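Local coordinates for protein chitin binding domain (Burkholderia pseudomallei, PDB 3UAM) that probably binds chitin and may cleave it oxidatively, as a lytic polysaccharide mono-oxygenase, at residues Glu28-Tyr33 and Ala101-His106; Val108-Ser113 and Leu185-Gly190; Thr134-Asp139 and His148-Pro153; Thr189-Leu194 and Val210-Phe215. All coordinates share one frame; numbering follows the deposited sequence.

Overall arrangement
Contact 4 is the buried core. It pairs strands 190-200 and 205-215, and the other three contacts lie around it, partly buried. Contact 1 touches strand 205-215 through R30, Q104 and H106, its centre about 10 Å from that of contact 4. Contact 2 shares T189 and G190 with contact 4 and joins the loops 108-113 and 185-190 that pass between the two sheets. Contact 3 lies inside the chain loop closed by contact 2 and meets it through R188. The chemistry follows the place. Contact 4 has regular backbone bonds, aliphatic packing and a buried tyrosine-aspartate bond. Contacts 1 and 3 rely on flat groups, and contact 2 on a polar turn with L185 packed against V108.

Contact 1. Residues Glu28-Tyr33 and Ala101-His106; sequences ESRAVY and AHWQKH
The guanidinium of R30 lies flat on the indole of W103, with planes 9° apart. R30 CZ is 3.6 Å from the centroid of the W103 five-membered ring, a cation-pi contact. R30 CD stands 3.5 Å from the centroid of the six-membered ring of W103, a CH-pi contact over its centre. A101 CB lies on the opposite indole face. The Y33 ring is also covered on both faces. E28 CB lies over the centre of one. On the other, the Q104 amide is stacked, with Q104 NE2 3.6 Å from Y33 CE1 toward the rim. The H106 ring is nearly parallel to Y33 but slid aside, so the two barely overlap. At its edge, H106 NE2 donates to E28 O over 2.7 Å, in the ring plane and on a carbonyl lone pair. The bond is nearly straight, at 169°.

These groups join the start of helix 30-36 to the loop that runs from helix 98-101 into strand 106-108. S29 is the helix N-cap, and its OG accepts from V32 N at 3.2 Å.

The R30 chain is extended as far as CD and then bends (chi3 -66°), which lays the guanidinium along the indole. L94 O takes NH1 of R30, and D212 pairs with NH2 in a salt bridge. W103 NE1 donates to E96 O. E28 OE1 lies 3.3 Å from H106 CE1, and its charge could favour a protonated imidazole. Water 1 bridges the outer side, donating to Y33 O and to Q104 OE1.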
loop_
_atom_site.group_PDB
_atom_site.type_symbol
_atom_site.label_atom_id
_atom_site.label_comp_id
_atom_site.label_asym_id
_atom_site.label_seq_id
_atom_site.Cartn_x
_atom_site.Cartn_y
_atom_site.Cartn_z
ATOM N N GLU A 28 -9.728 -7.531 3.018
ATOM C CA GLU A 28 -10.266 -6.277 2.561
ATOM C C GLU A 28 -9.437 -5.142 3.170
ATOM O O GLU A 28 -9.232 -5.086 4.394
ATOM C CB GLU A 28 -11.734 -6.117 2.969
ATOM C CG GLU A 28 -12.708 -7.045 2.246
ATOM C CD GLU A 28 -12.840 -8.436 2.875
ATOM O OE1 GLU A 28 -12.004 -8.860 3.704
ATOM O OE2 GLU A 28 -13.822 -9.120 2.530
ATOM N N SER A 29 -8.991 -4.236 2.313
ATOM C CA SER A 29 -8.271 -3.081 2.773
ATOM C C SER A 29 -9.267 -2.135 3.459
ATOM O O SER A 29 -10.484 -2.286 3.323
ATOM C CB SER A 29 -7.564 -2.392 1.609
ATOM O OG SER A 29 -8.482 -1.692 0.801
ATOM N N ARG A 30 -8.729 -1.177 4.203
ATOM C CA ARG A 30 -9.547 -0.176 4.850
ATOM C C ARG A 30 -10.459 0.506 3.834
ATOM O O ARG A 30 -11.646 0.708 4.106
ATOM C CB ARG A 30 -8.659 0.845 5.548
ATOM C CG ARG A 30 -9.411 1.933 6.281
ATOM C CD ARG A 30 -8.471 2.967 6.836
ATOM N NE ARG A 30 -7.586 2.440 7.882
ATOM C CZ ARG A 30 -6.694 3.190 8.553
ATOM N NH1 ARG A 30 -6.610 4.486 8.326
ATOM N NH2 ARG A 30 -5.908 2.658 9.490
ATOM N N ALA A 31 -9.906 0.842 2.671
ATOM C CA ALA A 31 -10.675 1.561 1.648
ATOM C C ALA A 31 -11.773 0.663 1.071
ATOM O O ALA A 31 -12.891 1.134 0.841
ATOM C CB ALA A 31 -9.780 2.086 0.545
ATOM N N VAL A 32 -11.456 -0.613 0.846
ATOM C CA VAL A 32 -12.463 -1.588 0.356
ATOM C C VAL A 32 -13.635 -1.693 1.340
ATOM O O VAL A 32 -14.806 -1.711 0.935
ATOM C CB VAL A 32 -11.845 -2.972 0.091
ATOM C CG1 VAL A 32 -12.919 -4.055 -0.061
ATOM C CG2 VAL A 32 -10.967 -2.899 -1.152
ATOM N N TYR A 33 -13.329 -1.740 2.633
ATOM C CA TYR A 33 -14.392 -1.787 3.626
ATOM C C TYR A 33 -15.227 -0.501 3.582
ATOM O O TYR A 33 -16.434 -0.554 3.771
ATOM C CB TYR A 33 -13.836 -1.959 5.030
ATOM C CG TYR A 33 -13.632 -3.360 5.539
ATOM C CD1 TYR A 33 -14.510 -4.400 5.244
ATOM C CD2 TYR A 33 -12.585 -3.619 6.401
ATOM C CE1 TYR A 33 -14.311 -5.669 5.779
ATOM C CE2 TYR A 33 -12.374 -4.867 6.919
ATOM C CZ TYR A 33 -13.231 -5.881 6.614
ATOM O OH TYR A 33 -12.983 -7.086 7.199
ATOM N N ALA A 101 -12.398 6.728 14.057
ATOM C CA ALA A 101 -12.959 5.920 12.972
ATOM C C ALA A 101 -13.336 4.504 13.409
ATOM O O ALA A 101 -14.230 3.909 12.824
ATOM C CB ALA A 101 -11.965 5.841 11.814
ATOM N N HIS A 102 -12.640 3.963 14.408
ATOM C CA HIS A 102 -12.877 2.586 14.866
ATOM C C HIS A 102 -12.908 1.631 13.701
ATOM O O HIS A 102 -13.900 0.930 13.441
ATOM C CB HIS A 102 -14.146 2.538 15.695
ATOM C CG HIS A 102 -14.154 3.557 16.803
ATOM N ND1 HIS A 102 -13.337 3.464 17.872
ATOM C CD2 HIS A 102 -14.857 4.750 16.947
ATOM C CE1 HIS A 102 -13.513 4.542 18.677
ATOM N NE2 HIS A 102 -14.455 5.324 18.124
ATOM N N TRP A 103 -11.792 1.611 12.970
ATOM C CA TRP A 103 -11.694 0.836 11.738
ATOM C C TRP A 103 -11.990 -0.615 11.975
ATOM O O TRP A 103 -11.633 -1.155 13.021
ATOM C CB TRP A 103 -10.313 0.958 11.148
ATOM C CG TRP A 103 -9.944 2.369 10.830
ATOM C CD1 TRP A 103 -8.973 3.147 11.428
ATOM C CD2 TRP A 103 -10.565 3.236 9.829
ATOM N NE1 TRP A 103 -8.934 4.386 10.851
ATOM C CE2 TRP A 103 -9.857 4.506 9.898
ATOM C CE3 TRP A 103 -11.562 3.073 8.897
ATOM C CZ2 TRP A 103 -10.157 5.559 9.059
ATOM C CZ3 TRP A 103 -11.872 4.143 8.061
ATOM C CH2 TRP A 103 -11.194 5.358 8.145
ATOM N N GLN A 104 -12.635 -1.257 10.999
ATOM C CA GLN A 104 -12.902 -2.686 11.076
ATOM C C GLN A 104 -11.551 -3.361 10.929
ATOM O O GLN A 104 -10.771 -2.983 10.056
ATOM C CB GLN A 104 -13.813 -3.137 9.936
ATOM C CG GLN A 104 -15.236 -2.617 9.978
ATOM C CD GLN A 104 -15.994 -2.996 8.709
ATOM O OE1 GLN A 104 -16.340 -2.126 7.904
ATOM N NE2 GLN A 104 -16.209 -4.294 8.505
ATOM N N LYS A 105 -11.273 -4.334 11.791
ATOM C CA LYS A 105 -9.951 -4.944 11.879
ATOM C C LYS A 105 -10.038 -6.446 11.665
ATOM O O LYS A 105 -10.871 -7.110 12.266
ATOM C CB LYS A 105 -9.336 -4.661 13.252
ATOM C CG LYS A 105 -9.111 -3.181 13.558
ATOM C CD LYS A 105 -8.893 -2.932 15.041
ATOM C CE LYS A 105 -8.873 -1.441 15.375
ATOM N NZ LYS A 105 -10.141 -0.699 15.129
ATOM N N HIS A 106 -9.173 -6.990 10.831
ATOM C CA HIS A 106 -9.135 -8.432 10.589
ATOM C C HIS A 106 -8.539 -9.169 11.770
ATOM O O HIS A 106 -7.421 -8.843 12.218
ATOM C CB HIS A 106 -8.317 -8.746 9.324
ATOM C CG HIS A 106 -8.903 -8.168 8.075
ATOM N ND1 HIS A 106 -9.930 -8.735 7.444
ATOM C CD2 HIS A 106 -8.602 -6.989 7.370
ATOM C CE1 HIS A 106 -10.272 -7.992 6.377
ATOM N NE2 HIS A 106 -9.453 -6.920 6.330
HETATM O O HOH W 1 -17.779 -2.255 5.465
#

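Contact 2. Residues Val108-Ser113 and Leu185-Gly190; sequences VRSGQS and LPTRTG
The L185 and V108 side chains cross at about a right angle, with L185 CD1 3.6 Å from V108 CB. S110 OG sits beside its own backbone N (chi1 -62°), which brings it to R188 N, and it accepts from that atom at 3.0 Å. S110 CA makes a CA-H...O contact with P186 O, at 3.4 Å. L185 N donates to Q112 O at 2.9 Å, nearly straight (171°), and L185 O receives a weak bond from G111 N.

These groups sit on a type II beta turn from R109 to Q112, which leads from strand 106-108 into strand 113-121. G111 takes the positive phi of this turn (85°). Residues 185-190 join strand 179-184 to strand 190-200, so both loops pass between the three-stranded and the mixed sheet. Q112 N bonds to R109 O and closes the turn, and Q112 OE1 accepts from R109 N at 3.0 Å.

Water 2 adds a second link, accepting from S110 N and donating to R188 O. R188 NH1 donates to T187 O at 2.9 Å, in the guanidinium plane but above the T187 carbonyl plane, off its lone pairs. R188 NE reaches T134 O. F215 packs on V108, L185 and R188.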
loop_
_atom_site.group_PDB
_atom_site.type_symbol
_atom_site.label_atom_id
_atom_site.label_comp_id
_atom_site.label_asym_id
_atom_site.label_seq_id
_atom_site.Cartn_x
_atom_site.Cartn_y
_atom_site.Cartn_z
ATOM N N VAL A 108 -6.403 -11.596 13.410
ATOM C CA VAL A 108 -5.217 -12.381 13.000
ATOM C C VAL A 108 -4.391 -12.833 14.212
ATOM O O VAL A 108 -4.673 -12.441 15.347
ATOM C CB VAL A 108 -4.326 -11.625 11.997
ATOM C CG1 VAL A 108 -5.056 -11.443 10.656
ATOM C CG2 VAL A 108 -3.872 -10.281 12.565
ATOM N N ARG A 109 -3.397 -13.668 13.946
ATOM C CA ARG A 109 -2.520 -14.239 14.961
ATOM C C ARG A 109 -1.056 -14.156 14.547
ATOM O O ARG A 109 -0.719 -14.232 13.349
ATOM C CB ARG A 109 -2.877 -15.712 15.174
ATOM C CG ARG A 109 -4.301 -15.958 15.620
ATOM C CD ARG A 109 -4.540 -17.450 15.799
ATOM N NE ARG A 109 -3.791 -17.956 16.940
ATOM C CZ ARG A 109 -4.170 -17.832 18.209
ATOM N NH1 ARG A 109 -5.300 -17.237 18.525
ATOM N NH2 ARG A 109 -3.408 -18.307 19.173
ATOM N N SER A 110 -0.182 -13.999 15.539
ATOM C CA SER A 110 1.260 -14.038 15.304
ATOM C C SER A 110 1.645 -15.287 14.509
ATOM O O SER A 110 1.167 -16.381 14.800
ATOM C CB SER A 110 2.002 -14.024 16.635
ATOM O OG SER A 110 1.713 -12.829 17.335
ATOM N N GLY A 111 2.483 -15.101 13.487
ATOM C CA GLY A 111 2.991 -16.208 12.673
ATOM C C GLY A 111 2.095 -16.646 11.511
ATOM O O GLY A 111 2.556 -17.300 10.568
ATOM N N GLN A 112 0.824 -16.263 11.580
ATOM C CA GLN A 112 -0.181 -16.697 10.636
ATOM C C GLN A 112 0.186 -16.449 9.159
ATOM O O GLN A 112 0.625 -15.350 8.807
ATOM C CB GLN A 112 -1.488 -15.957 10.947
ATOM C CG GLN A 112 -2.680 -16.463 10.175
ATOM C CD GLN A 112 -3.856 -15.525 10.277
ATOM O OE1 GLN A 112 -4.210 -15.057 11.367
ATOM N NE2 GLN A 112 -4.460 -15.232 9.134
ATOM N N SER A 113 -0.014 -17.467 8.316
ATOM C CA SER A 113 0.131 -17.323 6.863
ATOM C C SER A 113 -0.995 -16.464 6.329
ATOM O O SER A 113 -2.152 -16.732 6.593
ATOM C CB SER A 113 0.088 -18.669 6.138
ATOM O OG SER A 113 1.057 -19.547 6.636
ATOM N N LEU A 185 2.756 -13.432 9.060
ATOM C CA LEU A 185 2.726 -12.256 9.913
ATOM C C LEU A 185 3.729 -12.433 11.053
ATOM O O LEU A 185 3.918 -13.550 11.544
ATOM C CB LEU A 185 1.313 -12.027 10.492
ATOM C CG LEU A 185 0.190 -11.680 9.520
ATOM C CD1 LEU A 185 -1.162 -11.580 10.241
ATOM C CD2 LEU A 185 0.518 -10.398 8.769
ATOM N N PRO A 186 4.354 -11.334 11.500
ATOM C CA PRO A 186 5.283 -11.422 12.630
ATOM C C PRO A 186 4.540 -11.527 13.969
ATOM O O PRO A 186 3.321 -11.641 13.995
ATOM C CB PRO A 186 6.058 -10.114 12.531
ATOM C CG PRO A 186 5.070 -9.156 11.954
ATOM C CD PRO A 186 4.154 -9.945 11.066
ATOM N N THR A 187 5.292 -11.487 15.060
ATOM C CA THR A 187 4.759 -11.550 16.420
ATOM C C THR A 187 4.242 -10.182 16.887
ATOM O O THR A 187 5.005 -9.223 16.959
ATOM C CB THR A 187 5.868 -12.023 17.375
ATOM O OG1 THR A 187 6.310 -13.319 16.947
ATOM C CG2 THR A 187 5.385 -12.079 18.858
ATOM N N ARG A 188 2.947 -10.099 17.176
ATOM C CA ARG A 188 2.296 -8.852 17.614
ATOM C C ARG A 188 1.082 -9.187 18.494
ATOM O O ARG A 188 0.574 -10.313 18.477
ATOM C CB ARG A 188 1.788 -8.032 16.416
ATOM C CG ARG A 188 2.816 -7.458 15.437
ATOM C CD ARG A 188 3.681 -6.395 16.071
ATOM N NE ARG A 188 4.551 -5.727 15.115
ATOM C CZ ARG A 188 5.709 -6.203 14.651
ATOM N NH1 ARG A 188 6.157 -7.389 15.026
ATOM N NH2 ARG A 188 6.425 -5.491 13.788
ATOM N N THR A 189 0.640 -8.205 19.275
ATOM C CA THR A 189 -0.656 -8.240 19.947
ATOM C C THR A 189 -1.412 -6.929 19.685
ATOM O O THR A 189 -0.804 -5.877 19.503
ATOM C CB THR A 189 -0.482 -8.384 21.464
ATOM O OG1 THR A 189 0.583 -9.303 21.706
ATOM C CG2 THR A 189 -1.755 -8.901 22.119
ATOM N N GLY A 190 -2.742 -6.999 19.667
ATOM C CA GLY A 190 -3.561 -5.794 19.547
ATOM C C GLY A 190 -3.599 -5.250 18.127
ATOM O O GLY A 190 -3.281 -5.945 17.178
HETATM O O HOH W 2 -1.268 -12.689 17.965
#

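Contact 3. Residues Thr134-Asp139 and His148-Pro153; sequences TKPGWD and HFEPDP
T134 and F149 form a single beta bridge inside the long excursion between strands 126-133 and 155-158. A type II beta turn from K135 to W138 follows the bridge. K135 N donates to H148 O at 2.8 Å, and T134 CA makes a CA-H...O contact with the same oxygen, at 3.2 Å.

The methyl of T134 is gripped between two rings. T134 CG2 lies 4.0 Å from the centroid of the F149 ring, over its face, and covers the centre of one W138 face. T134 OG1 takes the position between backbone N and carbonyl carbon (chi1 45°), while CG2 points to the rings. OG1 bonds to V193 N and H192 ND1.

W138 and H148 meet edge to face, with planes at 62°. W138 CE3 presses on the H148 ring at 3.6 Å from its CG. W138 NE1 donates to Y191 O, and A145 N bonds to H148 ND1. Water 3 lies at the H148 edge, 2.6 Å from NE2, and gives D139 OD2 a weak bond.

E150 OE2 lies 3.3 Å from P136 CD and also touches K135 CA and CG. It has a long, weak ion pair with R188 NH2. K135 NZ bonds to A147 O. K135 and E150 therefore meet through the lysine shaft, not as an ion pair, and the contact depends on ring packing and one backbone bond more than on charge.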
loop_
_atom_site.group_PDB
_atom_site.type_symbol
_atom_site.label_atom_id
_atom_site.label_comp_id
_atom_site.label_asym_id
_atom_site.label_seq_id
_atom_site.Cartn_x
_atom_site.Cartn_y
_atom_site.Cartn_z
ATOM N N THR A 134 3.423 -2.085 11.348
ATOM C CA THR A 134 3.569 -1.214 12.489
ATOM C C THR A 134 4.427 -1.898 13.543
ATOM O O THR A 134 4.453 -3.123 13.670
ATOM C CB THR A 134 2.203 -0.797 13.085
ATOM O OG1 THR A 134 1.337 -1.948 13.198
ATOM C CG2 THR A 134 1.519 0.253 12.218
ATOM N N LYS A 135 5.144 -1.084 14.293
ATOM C CA LYS A 135 5.993 -1.567 15.362
ATOM C C LYS A 135 5.147 -2.020 16.547
ATOM O O LYS A 135 4.040 -1.494 16.775
ATOM C CB LYS A 135 6.908 -0.448 15.861
ATOM C CG LYS A 135 7.797 0.216 14.823
ATOM C CD LYS A 135 8.629 1.295 15.508
ATOM C CE LYS A 135 9.526 2.024 14.507
ATOM N NZ LYS A 135 10.032 3.304 15.078
ATOM N N PRO A 136 5.674 -2.981 17.333
ATOM C CA PRO A 136 5.076 -3.261 18.615
ATOM C C PRO A 136 5.102 -1.962 19.390
ATOM O O PRO A 136 6.107 -1.265 19.364
ATOM C CB PRO A 136 6.034 -4.273 19.269
ATOM C CG PRO A 136 6.929 -4.756 18.200
ATOM C CD PRO A 136 6.896 -3.770 17.082
ATOM N N GLY A 137 4.038 -1.607 20.055
ATOM C CA GLY A 137 4.097 -0.382 20.850
ATOM C C GLY A 137 3.872 0.909 20.071
ATOM O O GLY A 137 4.072 1.981 20.621
ATOM N N TRP A 138 3.431 0.840 18.819
ATOM C CA TRP A 138 3.043 2.078 18.124
ATOM C C TRP A 138 1.822 2.693 18.767
ATOM O O TRP A 138 1.000 1.986 19.325
ATOM C CB TRP A 138 2.824 1.872 16.633
ATOM C CG TRP A 138 1.543 1.192 16.285
ATOM C CD1 TRP A 138 1.187 -0.129 16.532
ATOM C CD2 TRP A 138 0.392 1.779 15.579
ATOM N NE1 TRP A 138 -0.067 -0.398 16.038
ATOM C CE2 TRP A 138 -0.599 0.713 15.452
ATOM C CE3 TRP A 138 0.095 3.039 15.066
ATOM C CZ2 TRP A 138 -1.821 0.920 14.828
ATOM C CZ3 TRP A 138 -1.141 3.233 14.444
ATOM C CH2 TRP A 138 -2.075 2.198 14.330
ATOM N N ASP A 139 1.736 4.023 18.714
ATOM C CA ASP A 139 0.600 4.775 19.278
ATOM C C ASP A 139 -0.625 4.520 18.405
ATOM O O ASP A 139 -0.879 5.227 17.437
ATOM C CB ASP A 139 0.934 6.279 19.319
ATOM C CG ASP A 139 -0.207 7.143 19.856
ATOM O OD1 ASP A 139 -1.218 6.631 20.409
ATOM O OD2 ASP A 139 -0.074 8.373 19.704
ATOM N N HIS A 148 5.547 5.027 13.129
ATOM C CA HIS A 148 4.745 3.898 13.567
ATOM C C HIS A 148 5.147 2.610 12.904
ATOM O O HIS A 148 4.791 1.559 13.403
ATOM C CB HIS A 148 3.259 4.132 13.288
ATOM C CG HIS A 148 2.703 5.328 13.996
ATOM N ND1 HIS A 148 1.807 6.172 13.431
ATOM C CD2 HIS A 148 2.964 5.819 15.272
ATOM C CE1 HIS A 148 1.514 7.145 14.320
ATOM N NE2 HIS A 148 2.212 6.916 15.444
ATOM N N PHE A 149 5.858 2.693 11.780
ATOM C CA PHE A 149 6.196 1.540 10.973
ATOM C C PHE A 149 7.660 1.086 11.144
ATOM O O PHE A 149 8.569 1.915 11.291
ATOM C CB PHE A 149 5.908 1.847 9.495
ATOM C CG PHE A 149 4.440 1.924 9.180
ATOM C CD1 PHE A 149 3.721 0.772 8.916
ATOM C CD2 PHE A 149 3.783 3.135 9.178
ATOM C CE1 PHE A 149 2.384 0.826 8.617
ATOM C CE2 PHE A 149 2.434 3.210 8.921
ATOM C CZ PHE A 149 1.723 2.048 8.625
ATOM N N GLU A 150 7.858 -0.238 11.158
ATOM C CA GLU A 150 9.182 -0.832 11.142
ATOM C C GLU A 150 9.965 -0.354 9.916
ATOM O O GLU A 150 9.446 -0.381 8.802
ATOM C CB GLU A 150 9.092 -2.363 11.120
ATOM C CG GLU A 150 8.569 -2.993 12.384
ATOM C CD GLU A 150 9.532 -2.902 13.560
ATOM O OE1 GLU A 150 10.747 -2.650 13.346
ATOM O OE2 GLU A 150 9.079 -3.100 14.708
ATOM N N PRO A 151 11.222 0.067 10.113
ATOM C CA PRO A 151 12.005 0.583 8.998
ATOM C C PRO A 151 12.297 -0.485 7.923
ATOM O O PRO A 151 12.491 -0.155 6.760
ATOM C CB PRO A 151 13.293 1.111 9.674
ATOM C CG PRO A 151 13.410 0.343 10.942
ATOM C CD PRO A 151 11.983 0.094 11.379
ATOM N N ASP A 152 12.284 -1.749 8.310
ATOM C CA ASP A 152 12.468 -2.833 7.362
ATOM C C ASP A 152 11.113 -3.398 6.946
ATOM O O ASP A 152 10.291 -3.725 7.779
ATOM C CB ASP A 152 13.338 -3.936 7.957
ATOM C CG ASP A 152 14.738 -3.458 8.256
ATOM O OD1 ASP A 152 15.222 -2.476 7.628
ATOM O OD2 ASP A 152 15.363 -4.048 9.138
ATOM N N PRO A 153 10.890 -3.522 5.639
ATOM C CA PRO A 153 9.595 -4.050 5.217
ATOM C C PRO A 153 9.401 -5.481 5.714
ATOM O O PRO A 153 10.360 -6.222 5.888
ATOM C CB PRO A 153 9.645 -3.977 3.685
ATOM C CG PRO A 153 11.085 -3.789 3.323
ATOM C CD PRO A 153 11.787 -3.214 4.516
HETATM O O HOH W 3 2.379 8.735 17.330
#

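Contact 4. Residues Thr189-Leu194 and Val210-Phe215; sequences TGYHVL and VIDLNF
L194 fits between two side chains of the opposite strand. Its CB rests on L213 CD1 at 3.9 Å, and its CD2 meets I211 CD1 at 4.0 Å. Further along this face, the F215 rim meets H192, with F215 CE1 3.9 Å from H192 CB, the two side chains crossing at about a right angle. The F215 ring turns an edge to G190 O while F215 CB packs on T189 CA.

Y191, V193, D212 and N214 lie on the other face. V193 CG2 lies beside D212, and V193 CG1 also meets V210 CG1 at 3.7 Å, at the end of the pairing. The Y191 ring reaches across to D212, edge-on, because its CG is anti to the backbone N (chi1 173°). Y191 OH donates to D212 OD1 at 2.7 Å, from above the carboxylate plane, so OD1, which also pairs with R30, has two partners.

Backbone bonds run in pairs at G190-F215, H192-L213 and L194-I211. Y191-N214 and V193-D212 are the non-hydrogen-bonded pairs between them. L194 also packs on L114 and I116 of strand 113-121, in the other sheet. This is an antiparallel beta hairpin with one face in a beta-sandwich core, as in the AA10 family.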
loop_
_atom_site.group_PDB
_atom_site.type_symbol
_atom_site.label_atom_id
_atom_site.label_comp_id
_atom_site.label_asym_id
_atom_site.label_seq_id
_atom_site.Cartn_x
_atom_site.Cartn_y
_atom_site.Cartn_z
ATOM N N THR A 189 0.640 -8.205 19.275
ATOM C CA THR A 189 -0.656 -8.240 19.947
ATOM C C THR A 189 -1.412 -6.929 19.685
ATOM O O THR A 189 -0.804 -5.877 19.503
ATOM C CB THR A 189 -0.482 -8.384 21.464
ATOM O OG1 THR A 189 0.583 -9.303 21.706
ATOM C CG2 THR A 189 -1.755 -8.901 22.119
ATOM N N GLY A 190 -2.742 -6.999 19.667
ATOM C CA GLY A 190 -3.561 -5.794 19.547
ATOM C C GLY A 190 -3.599 -5.250 18.127
ATOM O O GLY A 190 -3.281 -5.945 17.178
ATOM N N TYR A 191 -3.991 -3.986 18.005
ATOM C CA TYR A 191 -4.218 -3.349 16.701
ATOM C C TYR A 191 -2.888 -2.978 16.027
ATOM O O TYR A 191 -1.989 -2.360 16.645
ATOM C CB TYR A 191 -5.116 -2.116 16.870
ATOM C CG TYR A 191 -5.315 -1.240 15.645
ATOM C CD1 TYR A 191 -5.497 -1.779 14.375
ATOM C CD2 TYR A 191 -5.376 0.128 15.782
ATOM C CE1 TYR A 191 -5.684 -0.962 13.277
ATOM C CE2 TYR A 191 -5.578 0.956 14.702
ATOM C CZ TYR A 191 -5.730 0.415 13.448
ATOM O OH TYR A 191 -5.926 1.282 12.393
ATOM N N HIS A 192 -2.769 -3.413 14.776
ATOM C CA HIS A 192 -1.635 -3.126 13.933
ATOM C C HIS A 192 -2.072 -2.845 12.523
ATOM O O HIS A 192 -3.182 -3.242 12.094
ATOM C CB HIS A 192 -0.646 -4.264 13.993
ATOM C CG HIS A 192 0.071 -4.316 15.297
ATOM N ND1 HIS A 192 1.126 -3.525 15.566
ATOM C CD2 HIS A 192 -0.218 -5.012 16.468
ATOM C CE1 HIS A 192 1.509 -3.723 16.852
ATOM N NE2 HIS A 192 0.689 -4.638 17.397
ATOM N N VAL A 193 -1.241 -2.089 11.818
ATOM C CA VAL A 193 -1.519 -1.773 10.427
ATOM C C VAL A 193 -0.501 -2.426 9.511
ATOM O O VAL A 193 0.689 -2.347 9.747
ATOM C CB VAL A 193 -1.602 -0.257 10.216
ATOM C CG1 VAL A 193 -1.623 0.086 8.726
ATOM C CG2 VAL A 193 -2.820 0.274 10.967
ATOM N N LEU A 194 -1.001 -3.107 8.478
ATOM C CA LEU A 194 -0.200 -3.619 7.384
ATOM C C LEU A 194 -0.423 -2.703 6.202
ATOM O O LEU A 194 -1.552 -2.609 5.679
ATOM C CB LEU A 194 -0.633 -5.040 7.035
ATOM C CG LEU A 194 0.148 -5.781 5.927
ATOM C CD1 LEU A 194 1.564 -6.066 6.344
ATOM C CD2 LEU A 194 -0.565 -7.084 5.564
ATOM N N VAL A 210 -3.701 0.459 3.014
ATOM C CA VAL A 210 -3.704 0.135 4.431
ATOM C C VAL A 210 -4.712 -0.971 4.755
ATOM O O VAL A 210 -5.824 -0.978 4.259
ATOM C CB VAL A 210 -3.960 1.427 5.260
ATOM C CG1 VAL A 210 -4.458 1.112 6.655
ATOM C CG2 VAL A 210 -2.669 2.222 5.332
ATOM N N ILE A 211 -4.267 -1.934 5.567
ATOM C CA ILE A 211 -5.061 -3.073 5.992
ATOM C C ILE A 211 -4.980 -3.116 7.500
ATOM O O ILE A 211 -3.869 -3.094 8.075
ATOM C CB ILE A 211 -4.505 -4.418 5.471
ATOM C CG1 ILE A 211 -4.375 -4.387 3.955
ATOM C CG2 ILE A 211 -5.421 -5.558 5.894
ATOM C CD1 ILE A 211 -3.505 -5.485 3.386
ATOM N N ASP A 212 -6.146 -3.145 8.130
ATOM C CA ASP A 212 -6.231 -3.033 9.571
ATOM C C ASP A 212 -6.347 -4.414 10.190
ATOM O O ASP A 212 -7.198 -5.190 9.800
ATOM C CB ASP A 212 -7.441 -2.189 9.955
ATOM C CG ASP A 212 -7.272 -0.729 9.590
ATOM O OD1 ASP A 212 -6.332 -0.055 10.120
ATOM O OD2 ASP A 212 -8.116 -0.248 8.784
ATOM N N LEU A 213 -5.497 -4.688 11.177
ATOM C CA LEU A 213 -5.339 -6.010 11.780
ATOM C C LEU A 213 -5.504 -5.954 13.301
ATOM O O LEU A 213 -5.080 -4.993 13.943
ATOM C CB LEU A 213 -3.941 -6.564 11.462
ATOM C CG LEU A 213 -3.529 -6.636 9.983
ATOM C CD1 LEU A 213 -2.106 -7.195 9.877
ATOM C CD2 LEU A 213 -4.500 -7.456 9.143
ATOM N N ASN A 214 -6.106 -7.008 13.856
ATOM C CA ASN A 214 -6.185 -7.195 15.283
ATOM C C ASN A 214 -5.578 -8.541 15.663
ATOM O O ASN A 214 -6.149 -9.589 15.389
ATOM C CB ASN A 214 -7.633 -7.141 15.773
ATOM C CG ASN A 214 -7.711 -6.982 17.278
ATOM O OD1 ASN A 214 -7.008 -6.151 17.851
ATOM N ND2 ASN A 214 -8.572 -7.759 17.920
ATOM N N PHE A 215 -4.411 -8.488 16.294
ATOM C CA PHE A 215 -3.673 -9.688 16.647
ATOM C C PHE A 215 -4.160 -10.150 17.999
ATOM O O PHE A 215 -4.245 -9.352 18.941
ATOM C CB PHE A 215 -2.171 -9.401 16.739
ATOM C CG PHE A 215 -1.463 -9.346 15.406
ATOM C CD1 PHE A 215 -1.487 -8.199 14.643
ATOM C CD2 PHE A 215 -0.708 -10.417 14.960
ATOM C CE1 PHE A 215 -0.804 -8.120 13.453
ATOM C CE2 PHE A 215 -0.019 -10.354 13.755
ATOM C CZ PHE A 215 -0.064 -9.202 13.007
#